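Local coordinates for protein phenylacetaldehyde dehydrogenase (Burkholderia cenocepacia, PDB 4O5H) that probably catalyses the NAD+-dependent oxidation of phenylacetaldehyde to phenylacetate, at residues G320-F330 against V419-D427. Residues are numbered along the deposited sequence; the frame is centred on the assembly and turned at random.
Sequences GSRAYIHSKVF and VLVAMPFDD
The carbonyl oxygen of Ser321 takes two donors at the first backbone rung between strands 320-326 and 419-425: Val421 N reaches Ser321 O at 3.1 Å, and a water donates both to it and to Val419 O, bridging the two. From there the parallel ladder alternates, Ala323 drawing on Val421 O and giving its own oxygen to Met423 N, and Ile325 doing the same between Met423 and Phe425. The rung from Phe425 N to Ile325 O (3.2 Å) is less straight, its donor above the carbonyl plane. The last is Ser327 N to Phe425 O (2.8 Å), and just beyond it Ser327 OG donates to Asp426 OD1 at 2.7 Å, meeting that oxygen almost head-on along its C-O bond.

Side chains divide between the two faces of the sheet. On one, Met423 runs beside Tyr324 and bends at its thioether (chi3 -77°), which packs CE against Tyr324 CE1 at 3.6 Å; SD makes an oblique Met-aromatic contact, 5.3 Å from the ring centroid. The phenol oxygen accepts from Arg322 NH1 and is also hydrogen-bonded to Gln406 OE1. Farther along, Phe425 has its ring set between its own backbone N and carbonyl carbon (chi1 70°), which lays it across the backbone of His326: His326 CA lies 3.8 Å from the Phe425 ring centroid, over its face, and the imidazole edge points toward that ring's face, planes at 81°. On the other face, Ala323 CB packs against Leu420 CD1 and Ala422 CB, and Phe330 receives Pro424 CD over its ring, 4.3 Å from the centroid. Helix 330-343 lies on this face and helix 409-412 on that of Arg322 and Tyr324; with strand 320-326 also pairing with 288-292 in a mixed seven-stranded sheet, this is consistent with the alpha/beta catalytic domain of aldehyde dehydrogenases.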
loop_
_atom_site.group_PDB
_atom_site.type_symbol
_atom_site.label_atom_id
_atom_site.label_comp_id
_atom_site.label_asym_id
_atom_site.label_seq_id
_atom_site.Cartn_x
_atom_site.Cartn_y
_atom_site.Cartn_z
ATOM N N GLY A 320 21.158 5.576 13.395
ATOM C CA GLY A 320 20.831 6.087 14.719
ATOM C C GLY A 320 21.350 7.498 14.895
ATOM O O GLY A 320 22.343 7.727 15.569
ATOM N N SER A 321 20.641 8.442 14.314
ATOM C CA SER A 321 21.133 9.791 14.153
ATOM C C SER A 321 20.825 10.745 15.293
ATOM O O SER A 321 21.434 11.818 15.378
ATOM C CB SER A 321 20.641 10.372 12.811
ATOM O OG SER A 321 19.242 10.317 12.710
ATOM N N ARG A 322 19.923 10.350 16.185
ATOM C CA ARG A 322 19.641 11.090 17.412
ATOM C C ARG A 322 19.817 10.188 18.610
ATOM O O ARG A 322 19.087 9.216 18.748
ATOM C CB ARG A 322 18.197 11.611 17.429
ATOM C CG ARG A 322 17.856 12.559 16.313
ATOM C CD ARG A 322 16.424 13.052 16.398
ATOM N NE ARG A 322 15.457 12.023 16.092
ATOM C CZ ARG A 322 14.308 11.824 16.723
ATOM N NH1 ARG A 322 13.990 12.469 17.838
ATOM N NH2 ARG A 322 13.497 10.876 16.290
ATOM N N ALA A 323 20.743 10.533 19.517
ATOM C CA ALA A 323 20.930 9.735 20.705
ATOM C C ALA A 323 20.344 10.475 21.893
ATOM O O ALA A 323 20.685 11.621 22.151
ATOM C CB ALA A 323 22.389 9.425 20.927
ATOM N N TYR A 324 19.422 9.821 22.590
ATOM C CA TYR A 324 18.851 10.341 23.813
ATOM C C TYR A 324 19.334 9.427 24.926
ATOM O O TYR A 324 18.966 8.254 24.997
ATOM C CB TYR A 324 17.323 10.377 23.707
ATOM C CG TYR A 324 16.861 11.323 22.633
ATOM C CD1 TYR A 324 16.944 12.699 22.810
ATOM C CD2 TYR A 324 16.403 10.845 21.399
ATOM C CE1 TYR A 324 16.535 13.565 21.805
ATOM C CE2 TYR A 324 16.008 11.691 20.398
ATOM C CZ TYR A 324 16.076 13.051 20.585
ATOM O OH TYR A 324 15.699 13.899 19.594
ATOM N N ILE A 325 20.138 9.986 25.824
ATOM C CA ILE A 325 20.807 9.202 26.839
ATOM C C ILE A 325 20.446 9.729 28.223
ATOM O O ILE A 325 20.475 10.930 28.462
ATOM C CB ILE A 325 22.328 9.305 26.690
ATOM C CG1 ILE A 325 22.739 8.837 25.295
ATOM C CG2 ILE A 325 23.027 8.504 27.769
ATOM C CD1 ILE A 325 24.061 9.452 24.845
ATOM N N HIS A 326 20.055 8.816 29.105
ATOM C CA HIS A 326 19.601 9.207 30.397
ATOM C C HIS A 326 20.676 10.073 31.076
ATOM O O HIS A 326 21.864 9.764 31.017
ATOM C CB HIS A 326 19.250 7.971 31.227
ATOM C CG HIS A 326 18.570 8.303 32.511
ATOM N ND1 HIS A 326 19.256 8.790 33.596
ATOM C CD2 HIS A 326 17.268 8.272 32.876
ATOM C CE1 HIS A 326 18.419 9.029 34.585
ATOM N NE2 HIS A 326 17.206 8.726 34.171
ATOM N N SER A 327 20.228 11.125 31.749
ATOM C CA SER A 327 21.121 12.090 32.368
ATOM C C SER A 327 22.114 11.492 33.381
ATOM O O SER A 327 23.233 11.978 33.491
ATOM C CB SER A 327 20.307 13.211 33.045
ATOM O OG SER A 327 19.383 12.687 33.988
ATOM N N LYS A 328 21.737 10.451 34.105
ATOM C CA LYS A 328 22.688 9.768 35.003
ATOM C C LYS A 328 23.916 9.221 34.268
ATOM O O LYS A 328 24.995 9.175 34.857
ATOM C CB LYS A 328 22.024 8.674 35.881
ATOM N N VAL A 329 23.808 8.866 32.995
ATOM C CA VAL A 329 24.956 8.320 32.277
ATOM C C VAL A 329 25.380 9.091 31.012
ATOM O O VAL A 329 26.281 8.662 30.298
ATOM C CB VAL A 329 24.724 6.842 31.926
ATOM C CG1 VAL A 329 24.492 6.026 33.203
ATOM C CG2 VAL A 329 23.564 6.663 30.947
ATOM N N PHE A 330 24.756 10.231 30.749
ATOM C CA PHE A 330 25.018 10.991 29.512
ATOM C C PHE A 330 26.487 11.360 29.326
ATOM O O PHE A 330 27.053 11.118 28.259
ATOM C CB PHE A 330 24.174 12.265 29.479
ATOM C CG PHE A 330 24.423 13.125 28.265
ATOM C CD1 PHE A 330 25.393 14.092 28.288
ATOM C CD2 PHE A 330 23.683 12.951 27.096
ATOM C CE1 PHE A 330 25.633 14.880 27.175
ATOM C CE2 PHE A 330 23.920 13.745 25.980
ATOM C CZ PHE A 330 24.893 14.705 26.010
ATOM N N VAL A 419 26.994 11.868 11.150
ATOM C CA VAL A 419 26.759 12.967 12.043
ATOM C C VAL A 419 25.699 12.558 13.063
ATOM O O VAL A 419 24.547 12.328 12.715
ATOM C CB VAL A 419 26.269 14.205 11.274
ATOM C CG1 VAL A 419 26.088 15.385 12.199
ATOM C CG2 VAL A 419 27.232 14.556 10.132
ATOM N N LEU A 420 26.106 12.567 14.323
ATOM C CA LEU A 420 25.236 12.273 15.458
ATOM C C LEU A 420 24.859 13.559 16.200
ATOM O O LEU A 420 25.682 14.451 16.323
ATOM C CB LEU A 420 25.976 11.370 16.443
ATOM C CG LEU A 420 25.211 10.884 17.685
ATOM C CD1 LEU A 420 24.013 10.048 17.318
ATOM C CD2 LEU A 420 26.120 10.077 18.588
ATOM N N VAL A 421 23.608 13.640 16.657
ATOM C CA VAL A 421 23.225 14.649 17.638
ATOM C C VAL A 421 22.886 13.882 18.915
ATOM O O VAL A 421 22.247 12.837 18.842
ATOM C CB VAL A 421 22.073 15.552 17.171
ATOM C CG1 VAL A 421 22.484 16.317 15.925
ATOM C CG2 VAL A 421 20.779 14.759 16.902
ATOM N N ALA A 422 23.350 14.380 20.068
ATOM C CA ALA A 422 23.151 13.649 21.308
ATOM C C ALA A 422 22.688 14.573 22.428
ATOM O O ALA A 422 23.326 15.612 22.684
ATOM C CB ALA A 422 24.445 12.976 21.717
ATOM N N MET A 423 21.636 14.149 23.123
ATOM C CA MET A 423 20.986 14.944 24.189
ATOM C C MET A 423 20.575 14.079 25.371
ATOM O O MET A 423 20.297 12.897 25.202
ATOM C CB MET A 423 19.734 15.625 23.617
ATOM C CG MET A 423 20.034 16.752 22.617
ATOM S SD MET A 423 18.738 16.967 21.356
ATOM C CE MET A 423 19.119 15.602 20.287
ATOM N N PRO A 424 20.494 14.680 26.570
ATOM C CA PRO A 424 20.072 13.988 27.762
ATOM C C PRO A 424 18.563 13.957 27.945
ATOM O O PRO A 424 17.850 14.736 27.345
ATOM C CB PRO A 424 20.722 14.817 28.874
ATOM C CG PRO A 424 20.701 16.223 28.335
ATOM C CD PRO A 424 20.950 16.061 26.858
ATOM N N PHE A 425 18.088 13.034 28.774
ATOM C CA PHE A 425 16.728 13.053 29.268
ATOM C C PHE A 425 16.708 12.569 30.695
ATOM O O PHE A 425 17.561 11.784 31.100
ATOM C CB PHE A 425 15.791 12.191 28.424
ATOM C CG PHE A 425 16.030 10.710 28.554
ATOM C CD1 PHE A 425 15.359 9.969 29.506
ATOM C CD2 PHE A 425 16.868 10.038 27.646
ATOM C CE1 PHE A 425 15.571 8.612 29.625
ATOM C CE2 PHE A 425 17.065 8.665 27.740
ATOM C CZ PHE A 425 16.436 7.959 28.748
ATOM N N ASP A 426 15.703 13.026 31.450
ATOM C CA ASP A 426 15.577 12.674 32.879
ATOM C C ASP A 426 14.615 11.568 33.152
ATOM O O ASP A 426 14.756 10.912 34.148
ATOM C CB ASP A 426 15.156 13.895 33.692
ATOM C CG ASP A 426 16.245 14.937 33.751
ATOM O OD1 ASP A 426 17.445 14.566 33.655
ATOM O OD2 ASP A 426 15.901 16.128 33.838
ATOM N N ASP A 427 13.643 11.340 32.281
ATOM C CA ASP A 427 12.748 10.211 32.496
ATOM C C ASP A 427 12.208 9.640 31.186
ATOM O O ASP A 427 12.197 10.321 30.161
ATOM C CB ASP A 427 11.601 10.617 33.413
ATOM C CG ASP A 427 10.882 11.833 32.916
ATOM O OD1 ASP A 427 10.232 11.773 31.856
ATOM O OD2 ASP A 427 10.966 12.868 33.608
HETATM O O HOH W 1 21.967 13.590 13.339
#